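Local atomic coordinates of 16S rRNA aminocarboxypropyltransferase (Vulcanisaeta distributa, PDB entry 5APG), a protein that probably transfers the 3-amino-3-carboxypropyl group of S-adenosylmethionine to an N1-methylpseudouridine of 16S ribosomal RNA, the last step in making a hypermodified nucleotide. Residues A[77-80]-A[81-85]; A[21-25]-A[26-30]; A[119-123]-A[124-128]. All coordinates share one frame; numbering follows the deposited sequence.

Interaction 1: A[77-80]-A[81-85]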
ATOM      1  N   VAL A  77      12.779   2.927   1.923  1.00 24.09           N
ATOM      2  CA  VAL A  77      13.588   2.403   0.827  1.00 24.67           C
ATOM      3  C   VAL A  77      14.637   1.435   1.358  1.00 24.88           C
ATOM      4  O   VAL A  77      14.763   0.318   0.865  1.00 27.17           O
ATOM      5  CB  VAL A  77      14.276   3.525   0.027  1.00 24.36           C
ATOM      6  CG1 VAL A  77      15.154   2.933  -1.062  1.00 27.39           C
ATOM      7  CG2 VAL A  77      13.234   4.451  -0.580  1.00 25.16           C
ATOM      8  N   ASP A  78      15.369   1.855   2.383  1.00 26.71           N
ATOM      9  CA  ASP A  78      16.409   1.018   2.971  1.00 31.76           C
ATOM     10  C   ASP A  78      15.856  -0.318   3.474  1.00 28.57           C
ATOM     11  O   ASP A  78      16.446  -1.372   3.241  1.00 29.28           O
ATOM     12  CB  ASP A  78      17.099   1.757   4.117  1.00 33.72           C
ATOM     13  CG  ASP A  78      18.246   0.968   4.708  1.00 42.26           C
ATOM     14  OD1 ASP A  78      19.307   0.891   4.054  1.00 45.96           O
ATOM     15  OD2 ASP A  78      18.086   0.422   5.820  1.00 44.90           O
ATOM     16  N   VAL A  79      14.713  -0.269   4.148  1.00 26.76           N
ATOM     17  CA  VAL A  79      14.128  -1.468   4.741  1.00 26.99           C
ATOM     18  C   VAL A  79      13.657  -2.462   3.680  1.00 26.16           C
ATOM     19  O   VAL A  79      13.972  -3.653   3.749  1.00 29.44           O
ATOM     20  CB  VAL A  79      12.949  -1.110   5.667  1.00 26.59           C
ATOM     21  CG1 VAL A  79      12.158  -2.360   6.042  1.00 27.46           C
ATOM     22  CG2 VAL A  79      13.459  -0.387   6.907  1.00 32.33           C
ATOM     23  N   HIS A  80      12.912  -1.976   2.691  1.00 22.50           N
ATOM     24  CA  HIS A  80      12.381  -2.862   1.661  1.00 22.67           C
ATOM     25  C   HIS A  80      13.475  -3.428   0.758  1.00 28.17           C
ATOM     26  O   HIS A  80      13.397  -4.577   0.335  1.00 28.45           O
ATOM     27  CB  HIS A  80      11.334  -2.142   0.813  1.00 21.10           C
ATOM     28  CG  HIS A  80      10.026  -1.941   1.512  1.00 19.14           C
ATOM     29  ND1 HIS A  80       9.777  -0.865   2.336  1.00 21.84           N
ATOM     30  CD2 HIS A  80       8.896  -2.691   1.521  1.00 18.43           C
ATOM     31  CE1 HIS A  80       8.549  -0.958   2.820  1.00 20.51           C
ATOM     32  NE2 HIS A  80       7.995  -2.055   2.338  1.00 18.86           N
ATOM     33  N   THR A  81      14.496  -2.631   0.463  1.00 25.09           N
ATOM     34  CA  THR A  81      15.533  -3.082  -0.459  1.00 28.75           C
ATOM     35  C   THR A  81      16.466  -4.102   0.190  1.00 34.34           C
ATOM     36  O   THR A  81      16.987  -4.991  -0.484  1.00 39.90           O
ATOM     37  CB  THR A  81      16.371  -1.903  -1.003  1.00 28.31           C
ATOM     38  OG1 THR A  81      16.929  -1.159   0.086  1.00 36.22           O
ATOM     39  CG2 THR A  81      15.510  -0.980  -1.855  1.00 27.16           C
ATOM     40  N   LYS A  82      16.668  -3.991   1.498  1.00 30.81           N
ATOM     41  CA  LYS A  82      17.664  -4.828   2.160  1.00 38.73           C
ATOM     42  C   LYS A  82      17.103  -6.086   2.826  1.00 38.28           C
ATOM     43  O   LYS A  82      17.848  -7.036   3.053  1.00 43.70           O
ATOM     44  CB  LYS A  82      18.434  -4.007   3.200  1.00 41.27           C
ATOM     45  CG  LYS A  82      19.292  -2.898   2.604  1.00 43.02           C
ATOM     46  CD  LYS A  82      20.472  -2.543   3.503  1.00 51.38           C
ATOM     47  CE  LYS A  82      20.021  -2.120   4.893  1.00 56.00           C
ATOM     48  NZ  LYS A  82      21.130  -1.479   5.655  1.00 59.54           N
ATOM     49  N   PHE A  83      15.808  -6.119   3.131  1.00 34.36           N
ATOM     50  CA  PHE A  83      15.306  -7.205   3.974  1.00 34.71           C
ATOM     51  C   PHE A  83      14.220  -8.109   3.382  1.00 37.52           C
ATOM     52  O   PHE A  83      13.774  -9.040   4.051  1.00 38.10           O
ATOM     53  CB  PHE A  83      14.801  -6.628   5.298  1.00 36.06           C
ATOM     54  CG  PHE A  83      15.864  -5.925   6.093  1.00 41.21           C
ATOM     55  CD1 PHE A  83      16.751  -6.648   6.875  1.00 43.85           C
ATOM     56  CD2 PHE A  83      15.976  -4.544   6.062  1.00 41.79           C
ATOM     57  CE1 PHE A  83      17.734  -6.008   7.608  1.00 49.27           C
ATOM     58  CE2 PHE A  83      16.956  -3.896   6.795  1.00 46.38           C
ATOM     59  CZ  PHE A  83      17.836  -4.629   7.568  1.00 50.28           C
ATOM     60  N   ILE A  84      13.789  -7.867   2.149  1.00 39.46           N
ATOM     61  CA  ILE A  84      12.859  -8.810   1.528  1.00 44.79           C
ATOM     62  C   ILE A  84      13.347  -9.267   0.152  1.00 52.11           C
ATOM     63  O   ILE A  84      13.385  -8.494  -0.809  1.00 62.73           O
ATOM     64  CB  ILE A  84      11.422  -8.233   1.420  1.00 43.07           C
ATOM     65  CG1 ILE A  84      11.421  -6.830   0.825  1.00 35.81           C
ATOM     66  CG2 ILE A  84      10.756  -8.202   2.786  1.00 41.48           C
ATOM     67  CD1 ILE A  84      10.041  -6.221   0.730  1.00 31.78           C
ATOM     68  N   ARG A  85      13.728 -10.540   0.085  1.00 46.41           N
ATOM     69  CA  ARG A  85      14.270 -11.133  -1.133  1.00 45.82           C
ATOM     70  C   ARG A  85      13.690 -12.525  -1.379  1.00 40.38           C
ATOM     71  O   ARG A  85      13.831 -13.417  -0.542  1.00 45.11           O
ATOM     72  CB  ARG A  85      15.795 -11.226  -1.051  1.00 52.94           C
ATOM     73  CG  ARG A  85      16.535  -9.933  -1.364  1.00 60.09           C
ATOM     74  CD  ARG A  85      17.759  -9.800  -0.463  1.00 67.51           C
ATOM     75  NE  ARG A  85      18.501  -8.567  -0.700  1.00 69.75           N
ATOM     76  CZ  ARG A  85      19.825  -8.497  -0.767  1.00 78.16           C
ATOM     77  NH1 ARG A  85      20.557  -9.591  -0.608  1.00 84.70           N
ATOM     78  NH2 ARG A  85      20.419  -7.331  -0.988  1.00 80.79           N
TER

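Interaction 2: A[21-25]-A[26-30]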
ATOM      1  N   ILE A  21      -1.309   0.452  13.437  1.00 24.69           N
ATOM      2  CA  ILE A  21      -1.754   0.126  14.788  1.00 26.34           C
ATOM      3  C   ILE A  21      -3.281   0.125  14.867  1.00 25.78           C
ATOM      4  O   ILE A  21      -3.885  -0.740  15.509  1.00 27.39           O
ATOM      5  CB  ILE A  21      -1.172   1.117  15.822  1.00 32.36           C
ATOM      6  CG1 ILE A  21       0.332   0.894  15.988  1.00 37.34           C
ATOM      7  CG2 ILE A  21      -1.871   0.978  17.162  1.00 35.15           C
ATOM      8  CD1 ILE A  21       0.697  -0.493  16.472  1.00 39.19           C
ATOM      9  N   LYS A  22      -3.907   1.080  14.186  1.00 23.80           N
ATOM     10  CA  LYS A  22      -5.363   1.174  14.181  1.00 22.86           C
ATOM     11  C   LYS A  22      -6.009   0.027  13.399  1.00 24.69           C
ATOM     12  O   LYS A  22      -7.020  -0.523  13.832  1.00 23.00           O
ATOM     13  CB  LYS A  22      -5.809   2.521  13.611  1.00 22.29           C
ATOM     14  CG  LYS A  22      -7.173   2.966  14.115  1.00 22.34           C
ATOM     15  CD  LYS A  22      -7.458   4.403  13.719  1.00 22.75           C
ATOM     16  CE  LYS A  22      -8.762   4.878  14.313  1.00 23.49           C
ATOM     17  NZ  LYS A  22      -9.075   6.294  13.948  1.00 20.93           N
ATOM     18  N   LEU A  23      -5.431  -0.326  12.252  1.00 19.56           N
ATOM     19  CA  LEU A  23      -5.856  -1.518  11.514  1.00 19.25           C
ATOM     20  C   LEU A  23      -5.870  -2.761  12.396  1.00 20.05           C
ATOM     21  O   LEU A  23      -6.830  -3.534  12.395  1.00 22.36           O
ATOM     22  CB  LEU A  23      -4.934  -1.779  10.318  1.00 25.08           C
ATOM     23  CG  LEU A  23      -5.187  -1.018   9.024  1.00 26.64           C
ATOM     24  CD1 LEU A  23      -4.048  -1.278   8.041  1.00 22.07           C
ATOM     25  CD2 LEU A  23      -6.527  -1.436   8.441  1.00 23.53           C
ATOM     26  N   VAL A  24      -4.785  -2.948  13.138  1.00 23.19           N
ATOM     27  CA  VAL A  24      -4.620  -4.120  13.983  1.00 23.56           C
ATOM     28  C   VAL A  24      -5.607  -4.085  15.147  1.00 25.03           C
ATOM     29  O   VAL A  24      -6.208  -5.100  15.492  1.00 26.02           O
ATOM     30  CB  VAL A  24      -3.175  -4.216  14.513  1.00 26.44           C
ATOM     31  CG1 VAL A  24      -3.040  -5.347  15.527  1.00 29.95           C
ATOM     32  CG2 VAL A  24      -2.203  -4.398  13.353  1.00 26.18           C
ATOM     33  N   ARG A  25      -5.783  -2.902  15.730  1.00 23.75           N
ATOM     34  CA  ARG A  25      -6.686  -2.720  16.863  1.00 26.39           C
ATOM     35  C   ARG A  25      -8.113  -3.143  16.526  1.00 25.93           C
ATOM     36  O   ARG A  25      -8.828  -3.662  17.382  1.00 28.15           O
ATOM     37  CB  ARG A  25      -6.666  -1.261  17.335  1.00 26.40           C
ATOM     38  CG  ARG A  25      -7.361  -1.028  18.671  1.00 35.14           C
ATOM     39  CD  ARG A  25      -6.880   0.256  19.344  1.00 34.36           C
ATOM     40  NE  ARG A  25      -7.159   1.456  18.557  1.00 34.22           N
ATOM     41  CZ  ARG A  25      -8.318   2.105  18.573  1.00 32.87           C
ATOM     42  NH1 ARG A  25      -9.314   1.670  19.332  1.00 35.00           N
ATOM     43  NH2 ARG A  25      -8.488   3.190  17.828  1.00 28.11           N
ATOM     44  N   PHE A  26      -8.522  -2.940  15.277  1.00 21.88           N
ATOM     45  CA  PHE A  26      -9.877  -3.301  14.860  1.00 21.30           C
ATOM     46  C   PHE A  26      -9.942  -4.656  14.155  1.00 23.69           C
ATOM     47  O   PHE A  26     -10.995  -5.053  13.664  1.00 26.94           O
ATOM     48  CB  PHE A  26     -10.469  -2.212  13.956  1.00 23.22           C
ATOM     49  CG  PHE A  26     -10.978  -1.018  14.714  1.00 19.03           C
ATOM     50  CD1 PHE A  26     -12.275  -0.994  15.203  1.00 19.76           C
ATOM     51  CD2 PHE A  26     -10.155   0.068  14.958  1.00 18.77           C
ATOM     52  CE1 PHE A  26     -12.748   0.098  15.916  1.00 20.10           C
ATOM     53  CE2 PHE A  26     -10.619   1.163  15.671  1.00 22.02           C
ATOM     54  CZ  PHE A  26     -11.917   1.174  16.150  1.00 19.77           C
ATOM     55  N   GLY A  27      -8.818  -5.362  14.104  1.00 23.23           N
ATOM     56  CA  GLY A  27      -8.801  -6.719  13.585  1.00 23.57           C
ATOM     57  C   GLY A  27      -8.784  -6.893  12.074  1.00 25.24           C
ATOM     58  O   GLY A  27      -9.039  -7.993  11.582  1.00 23.57           O
ATOM     59  N   PHE A  28      -8.489  -5.826  11.333  1.00 20.22           N
ATOM     60  CA  PHE A  28      -8.341  -5.929   9.878  1.00 21.60           C
ATOM     61  C   PHE A  28      -7.026  -6.593   9.485  1.00 21.29           C
ATOM     62  O   PHE A  28      -6.874  -7.092   8.370  1.00 22.57           O
ATOM     63  CB  PHE A  28      -8.415  -4.550   9.223  1.00 18.93           C
ATOM     64  CG  PHE A  28      -9.795  -3.957   9.203  1.00 18.47           C
ATOM     65  CD1 PHE A  28     -10.784  -4.499   8.398  1.00 19.99           C
ATOM     66  CD2 PHE A  28     -10.093  -2.837   9.962  1.00 18.69           C
ATOM     67  CE1 PHE A  28     -12.051  -3.941   8.360  1.00 23.95           C
ATOM     68  CE2 PHE A  28     -11.359  -2.274   9.931  1.00 18.06           C
ATOM     69  CZ  PHE A  28     -12.337  -2.826   9.128  1.00 18.87           C
ATOM     70  N   ALA A  29      -6.071  -6.572  10.404  1.00 20.40           N
ATOM     71  CA  ALA A  29      -4.757  -7.142  10.156  1.00 21.89           C
ATOM     72  C   ALA A  29      -4.161  -7.616  11.467  1.00 25.96           C
ATOM     73  O   ALA A  29      -4.638  -7.248  12.543  1.00 24.82           O
ATOM     74  CB  ALA A  29      -3.844  -6.121   9.490  1.00 19.79           C
ATOM     75  N   GLN A  30      -3.118  -8.429  11.382  1.00 24.23           N
ATOM     76  CA  GLN A  30      -2.433  -8.860  12.587  1.00 27.72           C
ATOM     77  C   GLN A  30      -0.942  -8.547  12.491  1.00 25.68           C
ATOM     78  O   GLN A  30      -0.338  -8.651  11.420  1.00 23.75           O
ATOM     79  CB  GLN A  30      -2.680 -10.354  12.839  1.00 32.81           C
ATOM     80  CG  GLN A  30      -1.630 -11.300  12.296  1.00 38.04           C
ATOM     81  CD  GLN A  30      -1.837 -12.728  12.779  1.00 41.33           C
ATOM     82  OE1 GLN A  30      -2.958 -13.135  13.088  1.00 45.03           O
ATOM     83  NE2 GLN A  30      -0.752 -13.492  12.855  1.00 39.11           N
TER
HETATM   84  O   HOH W   1      -5.697  -7.719  15.125  1.00 30.48           O

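Interaction 3: A[119-123]-A[124-128]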
ATOM      1  N   ALA A 119      -5.066  -1.711  -2.156  1.00 15.98           N
ATOM      2  CA  ALA A 119      -4.791  -3.081  -2.563  1.00 13.69           C
ATOM      3  C   ALA A 119      -6.078  -3.902  -2.582  1.00 15.64           C
ATOM      4  O   ALA A 119      -6.350  -4.628  -3.539  1.00 16.53           O
ATOM      5  CB  ALA A 119      -3.761  -3.723  -1.636  1.00 14.68           C
ATOM      6  N   LEU A 120      -6.862  -3.781  -1.515  1.00 16.42           N
ATOM      7  CA  LEU A 120      -8.152  -4.464  -1.422  1.00 14.11           C
ATOM      8  C   LEU A 120      -9.080  -4.081  -2.574  1.00 15.92           C
ATOM      9  O   LEU A 120      -9.678  -4.945  -3.223  1.00 15.97           O
ATOM     10  CB  LEU A 120      -8.831  -4.141  -0.086  1.00 14.02           C
ATOM     11  CG  LEU A 120      -8.210  -4.751   1.174  1.00 18.66           C
ATOM     12  CD1 LEU A 120      -8.907  -4.231   2.433  1.00 15.87           C
ATOM     13  CD2 LEU A 120      -8.266  -6.267   1.115  1.00 21.12           C
ATOM     14  N   TYR A 121      -9.205  -2.782  -2.815  1.00 15.46           N
ATOM     15  CA  TYR A 121     -10.077  -2.282  -3.875  1.00 16.33           C
ATOM     16  C   TYR A 121      -9.679  -2.861  -5.237  1.00 16.26           C
ATOM     17  O   TYR A 121     -10.518  -3.388  -5.970  1.00 17.44           O
ATOM     18  CB  TYR A 121     -10.034  -0.754  -3.917  1.00 17.75           C
ATOM     19  CG  TYR A 121     -11.127  -0.128  -4.758  1.00 18.90           C
ATOM     20  CD1 TYR A 121     -11.036  -0.094  -6.146  1.00 19.93           C
ATOM     21  CD2 TYR A 121     -12.254   0.430  -4.163  1.00 19.93           C
ATOM     22  CE1 TYR A 121     -12.036   0.477  -6.916  1.00 22.36           C
ATOM     23  CE2 TYR A 121     -13.260   1.003  -4.924  1.00 23.15           C
ATOM     24  CZ  TYR A 121     -13.144   1.023  -6.298  1.00 25.25           C
ATOM     25  OH  TYR A 121     -14.139   1.591  -7.059  1.00 28.18           O
ATOM     26  N   ILE A 122      -8.393  -2.770  -5.557  1.00 16.48           N
ATOM     27  CA  ILE A 122      -7.875  -3.228  -6.846  1.00 17.16           C
ATOM     28  C   ILE A 122      -8.125  -4.723  -7.043  1.00 17.39           C
ATOM     29  O   ILE A 122      -8.407  -5.177  -8.152  1.00 19.89           O
ATOM     30  CB  ILE A 122      -6.366  -2.911  -6.970  1.00 15.55           C
ATOM     31  CG1 ILE A 122      -6.166  -1.407  -7.157  1.00 19.06           C
ATOM     32  CG2 ILE A 122      -5.726  -3.665  -8.142  1.00 18.79           C
ATOM     33  CD1 ILE A 122      -4.812  -0.917  -6.697  1.00 20.34           C
HETATM   34  N   MSE A 123      -8.062  -5.481  -5.954  1.00 17.31           N
HETATM   35  CA  MSE A 123      -8.240  -6.922  -6.036  1.00 18.00           C
HETATM   36  C   MSE A 123      -9.702  -7.350  -5.874  1.00 21.77           C
HETATM   37  O   MSE A 123     -10.001  -8.532  -5.721  1.00 22.13           O
HETATM   38  CB  MSE A 123      -7.355  -7.611  -4.995  1.00 18.75           C
HETATM   39  CG  MSE A 123      -5.866  -7.392  -5.251  1.00 18.12           C
HETATM   40 SE   MSE A 123      -4.714  -8.469  -4.103  1.00 26.54          SE
HETATM   41  CE  MSE A 123      -5.212  -7.727  -2.379  1.00 20.54           C
ATOM     42  N   GLY A 124     -10.614  -6.384  -5.911  1.00 19.75           N
ATOM     43  CA  GLY A 124     -12.032  -6.698  -5.930  1.00 20.63           C
ATOM     44  C   GLY A 124     -12.710  -6.733  -4.572  1.00 22.54           C
ATOM     45  O   GLY A 124     -13.879  -7.100  -4.474  1.00 26.96           O
ATOM     46  N   PHE A 125     -11.984  -6.362  -3.523  1.00 18.57           N
ATOM     47  CA  PHE A 125     -12.575  -6.299  -2.187  1.00 21.40           C
ATOM     48  C   PHE A 125     -12.984  -4.866  -1.862  1.00 19.89           C
ATOM     49  O   PHE A 125     -12.482  -4.265  -0.915  1.00 18.51           O
ATOM     50  CB  PHE A 125     -11.597  -6.831  -1.133  1.00 19.85           C
ATOM     51  CG  PHE A 125     -11.128  -8.237  -1.393  1.00 22.11           C
ATOM     52  CD1 PHE A 125     -11.893  -9.322  -0.997  1.00 26.17           C
ATOM     53  CD2 PHE A 125      -9.918  -8.471  -2.027  1.00 23.04           C
ATOM     54  CE1 PHE A 125     -11.464 -10.616  -1.235  1.00 28.87           C
ATOM     55  CE2 PHE A 125      -9.481  -9.761  -2.268  1.00 23.82           C
ATOM     56  CZ  PHE A 125     -10.255 -10.835  -1.872  1.00 25.50           C
ATOM     57  N   LYS A 126     -13.903  -4.323  -2.654  1.00 22.79           N
ATOM     58  CA  LYS A 126     -14.309  -2.925  -2.519  1.00 22.69           C
ATOM     59  C   LYS A 126     -15.021  -2.627  -1.201  1.00 22.30           C
ATOM     60  O   LYS A 126     -14.784  -1.586  -0.590  1.00 21.83           O
ATOM     61  CB  LYS A 126     -15.206  -2.525  -3.691  1.00 23.75           C
ATOM     62  CG  LYS A 126     -14.482  -2.537  -5.025  1.00 23.67           C
ATOM     63  CD  LYS A 126     -15.396  -2.146  -6.176  1.00 32.48           C
ATOM     64  CE  LYS A 126     -14.583  -1.890  -7.440  1.00 34.95           C
ATOM     65  NZ  LYS A 126     -15.409  -1.948  -8.674  1.00 46.03           N
ATOM     66  N   ASP A 127     -15.887  -3.533  -0.762  1.00 25.95           N
ATOM     67  CA  ASP A 127     -16.620  -3.318   0.485  1.00 21.90           C
ATOM     68  C   ASP A 127     -15.656  -3.311   1.666  1.00 23.23           C
ATOM     69  O   ASP A 127     -15.744  -2.458   2.549  1.00 21.44           O
ATOM     70  CB  ASP A 127     -17.687  -4.391   0.683  1.00 25.38           C
ATOM     71  CG  ASP A 127     -18.835  -4.261  -0.298  1.00 31.89           C
ATOM     72  OD1 ASP A 127     -18.954  -3.201  -0.947  1.00 33.94           O
ATOM     73  OD2 ASP A 127     -19.625  -5.218  -0.414  1.00 40.52           O
ATOM     74  N   GLU A 128     -14.737  -4.268   1.669  1.00 18.23           N
ATOM     75  CA  GLU A 128     -13.705  -4.345   2.693  1.00 20.64           C
ATOM     76  C   GLU A 128     -12.814  -3.106   2.693  1.00 18.04           C
ATOM     77  O   GLU A 128     -12.435  -2.605   3.750  1.00 18.47           O
ATOM     78  CB  GLU A 128     -12.855  -5.602   2.497  1.00 21.91           C
ATOM     79  CG  GLU A 128     -13.605  -6.902   2.780  1.00 26.17           C
ATOM     80  CD  GLU A 128     -14.445  -7.381   1.605  1.00 28.77           C
ATOM     81  OE1 GLU A 128     -14.481  -6.690   0.563  1.00 25.65           O
ATOM     82  OE2 GLU A 128     -15.067  -8.459   1.725  1.00 35.77           O
TER
HETATM   83  O   HOH W   2     -14.454   0.992  -9.559  1.00 34.16           O

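Interaction 1: A[77-80]-A[81-85]
Thr81 turns OG1 into the position between its backbone N and carbonyl carbon (chi1 56°), which folds the hydroxyl back over the preceding turn of helix 73-83 in this SPOUT-fold enzyme. There OG1 donates to Val77 O at 2.7 Å, while Thr81 N reaches the same oxygen in the usual i to i+4 helical bond of 3.0 Å. The hydroxyl arrives 31° out of the carbonyl plane, and one oxygen is thus gripped by two donors from a single residue.

On the outer surface Lys82 bends at chi3 (-57°) and brings its ammonium back along the helix to Asp78, with NZ 3.4 Å from OD1 in a rather long salt bridge. The other carboxylate oxygen, OD2, is engaged by Arg75, so Asp78 has two cationic partners.

The buried face pairs apolar side chains with His80, which lines the S-adenosylmethionine pocket. His80, whose ND1 is hydrogen-bonded to Ala76 O, touches the bound selenium analogue of S-adenosylmethionine, and Val79 packs on Ile69 of strand 66-70. Ile84 runs beside His80, pointing the same way, and its methyl CD1 lies 3.8 Å from His80 CD2.

Interaction 2: A[21-25]-A[26-30]
Leu23 and Phe28 meet on the buried side of a Schellman motif that ends helix 19-25, their side chains crossing at about a right angle with Leu23 CD2 3.7 Å from Phe28 CB. Val132 of helix 126-133 touches both side chains, and helix 112-122 adds Ile113 and Val116 around Leu23. The backbone closes the turn: Phe28 N donates to Leu23 O at 3.0 Å, and Gly27, at positive phi, donates to Val24 O from well above the carbonyl plane. Val24 CA also directs its hydrogen at Ala29 O, 3.4 Å away, in a nearly straight CA-H...O contact.

The outer side is looser. Arg25 bends at chi3 (62°) and lies alongside Phe26, so that ring atom CE2 sits over one guanidinium face, 3.6 Å from NH2, with the two planes 60° apart rather than stacked. Lys22 runs extended past the same ring; its NZ hydrogen-bonds Leu135 O and also meets a sulfonate of a buffer molecule, probably from the crystallisation liquor.

Separately, a water bridges the helix end and the departing chain, donating to Val24 O, at 2.7 Å, and to Ala29 O. Leu23 O is thus satisfied by a turn amide, and Val24 O by an amide and water together.

Interaction 3: A[119-123]-A[124-128]
A Schellman motif ends helix 112-122 and leads almost at once into helix 126-133, with Leu120 and Phe125 facing each other across the turn. Phe125 N donates to Leu120 O over 2.7 Å, and inside this loop Gly124 N donates to Tyr121 O over 3.0 Å, the amide lying above the carbonyl plane rather than on a lone pair. Gly124 is the C-prime residue, and its phi of 93° turns the chain out of the helix. The side chains of Leu120 and Phe125 then cross at about a right angle, their CB atoms 4.0 Å apart. Phe125 CD2 also packs at 4.0 Å against CB of Met123, a selenomethionine in this crystal. Arg58 joins this corner from helix 58-63, hydrogen-bonding Met123 O and making a cation-pi contact with the Phe125 ring.

The other flank is formed by Tyr121 and Lys126. A chi1 of -167°, CG opposite the backbone N, stands the Tyr121 ring beside the turn, where the extended lysine chain passes over one face. Lys126 CG lies 3.8 Å from the ring centroid in a CH-pi contact, and CE comes to 3.4 Å from Tyr121 CZ. Beyond the ring a water joins the polar ends, 2.6 Å from Tyr121 OH and accepting from Lys126 NZ at 3.2 Å. The lysine is therefore amphipathic in use: its methylenes cover the aromatic face, while its ammonium is linked to the phenol oxygen through the water.

Overall arrangement
From the N terminus the three contacts follow in series, none nested within or crossing another. Interaction 2 closes the turn between helix 19-25 and strand 30-32, an outermost strand of the parallel sheet. Interaction 1 lies at the end of helix 73-83, where the chain heads for strand 89-91 at the other edge. Interaction 3 closes the short connection between helices 112-122 and 126-133. The centres of interactions 2 and 3 are about 17 Å apart, and both pack on Val132, through Leu23, Phe28 and Leu120. Interaction 1 lies across the chain's centre from interaction 3, about 26 Å between centres, with its helix packed against strand 66-70.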